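Local coordinates for predicted ancestral HMA domain of Pik-1 from Oryza spp. (Synthetic construct, PDB 7BNT), which probably binds AVR-Pik effectors of the rice blast fungus, as the HMA domains integrated in Pik-1 immune receptors do, at residues V12-A15 with C19-K22; A37-G40 with I46-V49. One frame throughout, in Å; residues are numbered along the deposited sequence.

Contact 1 of 2, residues V12-A15 with C19-K22; sequences VPMA and CRSK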
loop_
_atom_site.group_PDB
_atom_site.type_symbol
_atom_site.label_atom_id
_atom_site.label_comp_id
_atom_site.label_asym_id
_atom_site.label_seq_id
_atom_site.Cartn_x
_atom_site.Cartn_y
_atom_site.Cartn_z
ATOM N N VAL B 12 -4.404 -9.892 -0.471
ATOM C CA VAL B 12 -4.349 -10.516 -1.813
ATOM C C VAL B 12 -3.820 -11.921 -1.682
ATOM O O VAL B 12 -3.109 -12.239 -0.740
ATOM C CB VAL B 12 -3.509 -9.706 -2.807
ATOM C CG1 VAL B 12 -4.170 -8.362 -3.073
ATOM C CG2 VAL B 12 -2.070 -9.546 -2.342
ATOM N N PRO B 13 -4.112 -12.752 -2.703
ATOM C CA PRO B 13 -3.681 -14.138 -2.707
ATOM C C PRO B 13 -2.155 -14.216 -2.749
ATOM O O PRO B 13 -1.482 -13.443 -3.439
ATOM C CB PRO B 13 -4.343 -14.684 -3.975
ATOM C CG PRO B 13 -4.413 -13.466 -4.868
ATOM C CD PRO B 13 -4.856 -12.386 -3.920
ATOM N N MET B 14 -1.658 -15.172 -1.981
ATOM C CA MET B 14 -0.226 -15.446 -1.831
ATOM C C MET B 14 0.107 -16.803 -2.445
ATOM O O MET B 14 1.071 -17.424 -1.996
ATOM C CB MET B 14 0.112 -15.392 -0.343
ATOM C CG MET B 14 -0.114 -14.002 0.231
ATOM S SD MET B 14 1.108 -12.815 -0.372
ATOM C CE MET B 14 2.471 -13.204 0.733
ATOM N N ALA B 15 -0.563 -17.169 -3.536
ATOM C CA ALA B 15 -0.303 -18.458 -4.213
ATOM C C ALA B 15 1.175 -18.510 -4.610
ATOM O O ALA B 15 1.782 -19.600 -4.577
ATOM C CB ALA B 15 -1.212 -18.638 -5.405
ATOM N N CYS B 19 1.721 -14.395 -8.591
ATOM C CA CYS B 19 0.313 -14.077 -8.262
ATOM C C CYS B 19 0.224 -12.718 -7.542
ATOM O O CYS B 19 -0.642 -11.879 -7.845
ATOM C CB CYS B 19 -0.219 -15.195 -7.387
ATOM S SG CYS B 19 -1.978 -15.018 -7.049
ATOM N N ARG B 20 1.061 -12.526 -6.540
ATOM C CA ARG B 20 1.065 -11.273 -5.766
ATOM C C ARG B 20 1.412 -10.110 -6.710
ATOM O O ARG B 20 0.756 -9.054 -6.639
ATOM C CB ARG B 20 2.015 -11.405 -4.582
ATOM C CG ARG B 20 2.031 -10.174 -3.697
ATOM C CD ARG B 20 2.877 -10.380 -2.455
ATOM N NE ARG B 20 4.268 -10.566 -2.823
ATOM C CZ ARG B 20 5.276 -10.711 -1.975
ATOM N NH1 ARG B 20 5.060 -10.719 -0.675
ATOM N NH2 ARG B 20 6.504 -10.872 -2.439
ATOM N N SER B 21 2.355 -10.323 -7.616
ATOM C CA SER B 21 2.733 -9.313 -8.628
ATOM C C SER B 21 1.588 -9.034 -9.624
ATOM O O SER B 21 1.416 -7.846 -10.008
ATOM C CB SER B 21 3.989 -9.743 -9.313
ATOM O OG SER B 21 5.105 -9.630 -8.430
ATOM N N LYS B 22 0.817 -10.055 -10.019
ATOM C CA LYS B 22 -0.390 -9.878 -10.872
ATOM C C LYS B 22 -1.399 -8.983 -10.118
ATOM O O LYS B 22 -2.027 -8.107 -10.730
ATOM C CB LYS B 22 -0.991 -11.235 -11.242
ATOM C CG LYS B 22 -2.145 -11.165 -12.219
ATOM C CD LYS B 22 -2.515 -12.496 -12.862
ATOM C CE LYS B 22 -3.600 -12.326 -13.912
ATOM N NZ LYS B 22 -3.504 -13.322 -15.004
#
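Met14 and Arg20 have the nearest CA atoms, 5.9 Å apart, where the loop that leaves strand 6-11 passes the first turns of helix 17-28. Ala15 and Cys19 are the next such pair. Cys19 points its side chain at the loop. Its SG sits anti to the backbone N (chi1 -174°), and this turn brings it against the proline ring. SG of Cys19 lies 3.6 Å from CG of Pro13. CB of Ala15 meets SG of Cys19 at 4.0 Å. Arg20 works through the aliphatic part of its chain. SD of Met14 comes within 3.7 Å of CD of Arg20, the two chains crossing at a slant. Met14 bends at chi2 and chi3, which carries the thioether back to the helix although its CB points away. CE of Met14 then lies obliquely beside the guanidinium, 3.9 Å from NH1 of Arg20. CG2 of Val12 adds a looser contact with CG of Arg20. NH1 of Arg20 bonds to the carbonyl of Arg43, and NH2 forms a salt bridge with Asp17. The loop thus packs on the helix start through sulfur and carbon, while Pro13 O is buried against the helix with no hydrogen-bond partner.

Contact 2 of 2, residues A37-G40 with I46-V49; sequences ALVG and IEVV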
loop_
_atom_site.group_PDB
_atom_site.type_symbol
_atom_site.label_atom_id
_atom_site.label_comp_id
_atom_site.label_asym_id
_atom_site.label_seq_id
_atom_site.Cartn_x
_atom_site.Cartn_y
_atom_site.Cartn_z
ATOM N N ALA B 37 1.496 -0.182 -2.465
ATOM C CA ALA B 37 2.615 -0.776 -1.706
ATOM C C ALA B 37 2.183 -2.092 -1.087
ATOM O O ALA B 37 1.041 -2.236 -0.646
ATOM C CB ALA B 37 3.099 0.174 -0.631
ATOM N N LEU B 38 3.131 -3.015 -1.025
ATOM C CA LEU B 38 2.950 -4.247 -0.240
ATOM C C LEU B 38 3.160 -3.926 1.240
ATOM O O LEU B 38 4.212 -3.401 1.610
ATOM C CB LEU B 38 3.931 -5.314 -0.679
ATOM C CG LEU B 38 3.617 -5.942 -2.010
ATOM C CD1 LEU B 38 4.752 -6.887 -2.386
ATOM C CD2 LEU B 38 2.296 -6.688 -1.937
ATOM N N VAL B 39 2.175 -4.231 2.044
ATOM C CA VAL B 39 2.164 -3.940 3.488
ATOM C C VAL B 39 1.696 -5.213 4.198
ATOM O O VAL B 39 1.512 -6.266 3.582
ATOM C CB VAL B 39 1.279 -2.709 3.816
ATOM C CG1 VAL B 39 1.815 -1.468 3.151
ATOM C CG2 VAL B 39 -0.195 -2.916 3.507
ATOM N N GLY B 40 1.586 -5.099 5.495
ATOM C CA GLY B 40 1.239 -6.213 6.371
ATOM C C GLY B 40 2.485 -6.878 6.908
ATOM O O GLY B 40 3.559 -6.830 6.277
ATOM N N ILE B 46 -2.087 -5.198 -0.138
ATOM C CA ILE B 46 -1.789 -4.050 -1.008
ATOM C C ILE B 46 -2.497 -2.850 -0.418
ATOM O O ILE B 46 -3.714 -2.878 -0.212
ATOM C CB ILE B 46 -2.204 -4.294 -2.464
ATOM C CG1 ILE B 46 -1.541 -5.548 -3.046
ATOM C CG2 ILE B 46 -1.914 -3.055 -3.312
ATOM C CD1 ILE B 46 -2.061 -5.912 -4.406
ATOM N N GLU B 47 -1.700 -1.843 -0.105
ATOM C CA GLU B 47 -2.219 -0.524 0.301
ATOM C C GLU B 47 -2.244 0.370 -0.929
ATOM O O GLU B 47 -1.203 0.541 -1.578
ATOM C CB GLU B 47 -1.309 0.040 1.363
ATOM C CG GLU B 47 -1.816 1.261 2.051
ATOM C CD GLU B 47 -0.848 1.549 3.205
ATOM O OE1 GLU B 47 0.178 2.209 2.983
ATOM O OE2 GLU B 47 -1.062 1.020 4.327
ATOM N N VAL B 48 -3.409 0.902 -1.257
ATOM C CA VAL B 48 -3.539 1.739 -2.473
ATOM C C VAL B 48 -4.124 3.081 -2.058
ATOM O O VAL B 48 -5.041 3.132 -1.220
ATOM C CB VAL B 48 -4.353 1.055 -3.581
ATOM C CG1 VAL B 48 -5.727 0.669 -3.092
ATOM C CG2 VAL B 48 -4.446 1.928 -4.820
ATOM N N VAL B 49 -3.548 4.122 -2.653
ATOM C CA VAL B 49 -3.903 5.535 -2.411
ATOM C C VAL B 49 -4.291 6.148 -3.752
ATOM O O VAL B 49 -3.612 5.938 -4.771
ATOM C CB VAL B 49 -2.760 6.294 -1.734
ATOM C CG1 VAL B 49 -2.978 7.794 -1.713
ATOM C CG2 VAL B 49 -2.567 5.764 -0.339
#
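Ala37 and Glu47 form an antiparallel hydrogen-bonded pair, and Leu38 and Ile46 the adjoining non-hydrogen-bonded one, in strands whose directions differ by 137°. The Glu47 N to Ala37 O bond is 2.8 Å long and fairly straight, at 166°. The return bond, Ala37 N to Glu47 O, is 2.9 Å and more bent. Ala37 O also receives a CA-H contact from Ile46, 3.4 Å from its CA. Leu38 and Ile46 share one face of the sheet, where CD2 of Leu38 meets CG1 of Ile46 at 4.2 Å. Val39 points toward strand 46-49 and crosses Glu47 at about a right angle. CG2 of Val39 lies 3.8 Å from CB of Glu47, and CG1 faces the carboxylate end. Glu47 holds CG anti to its own N (chi1 -170°), and the chain is extended beyond it, taking the stem across both Val39 methyls, from CB to the carboxylate. With an alanine in place of Val39, both methyls would go, which would probably open a gap beside CB and the carboxylate of Glu47. OE1 of Glu47 is hydrogen-bonded to a polar side chain of another protein's chain. The sheet continues on both sides: backbone bonds join Ile46 to Ile10 of strand 6-11, and Ala37 pairs antiparallel with a strand of the second subunit. Helix 17-28 covers the Leu38 and Ile46 face through Met24 and Ala23.

Overall arrangement
The two contacts follow one another along the chain: contact 1 closes within helix 17-28 before contact 2 opens on strand 33-39. Their centres are 13 Å apart. Contact 1 lies at the surface and contact 2 is buried. They still touch, for CG1 of Val12 packs on CD1 of Ile46 and NE of Arg20 lies near CD1 of Leu38. Helix 17-28 is common ground, carrying half of contact 1 and covering one face of the hairpin in contact 2. Together they belong to the ferredoxin-like βαββαβ fold of HMA domains, a four-stranded antiparallel sheet with both helices on one side. The hairpin's Glu47 face meets the other protein, and its outer strand meets the second subunit.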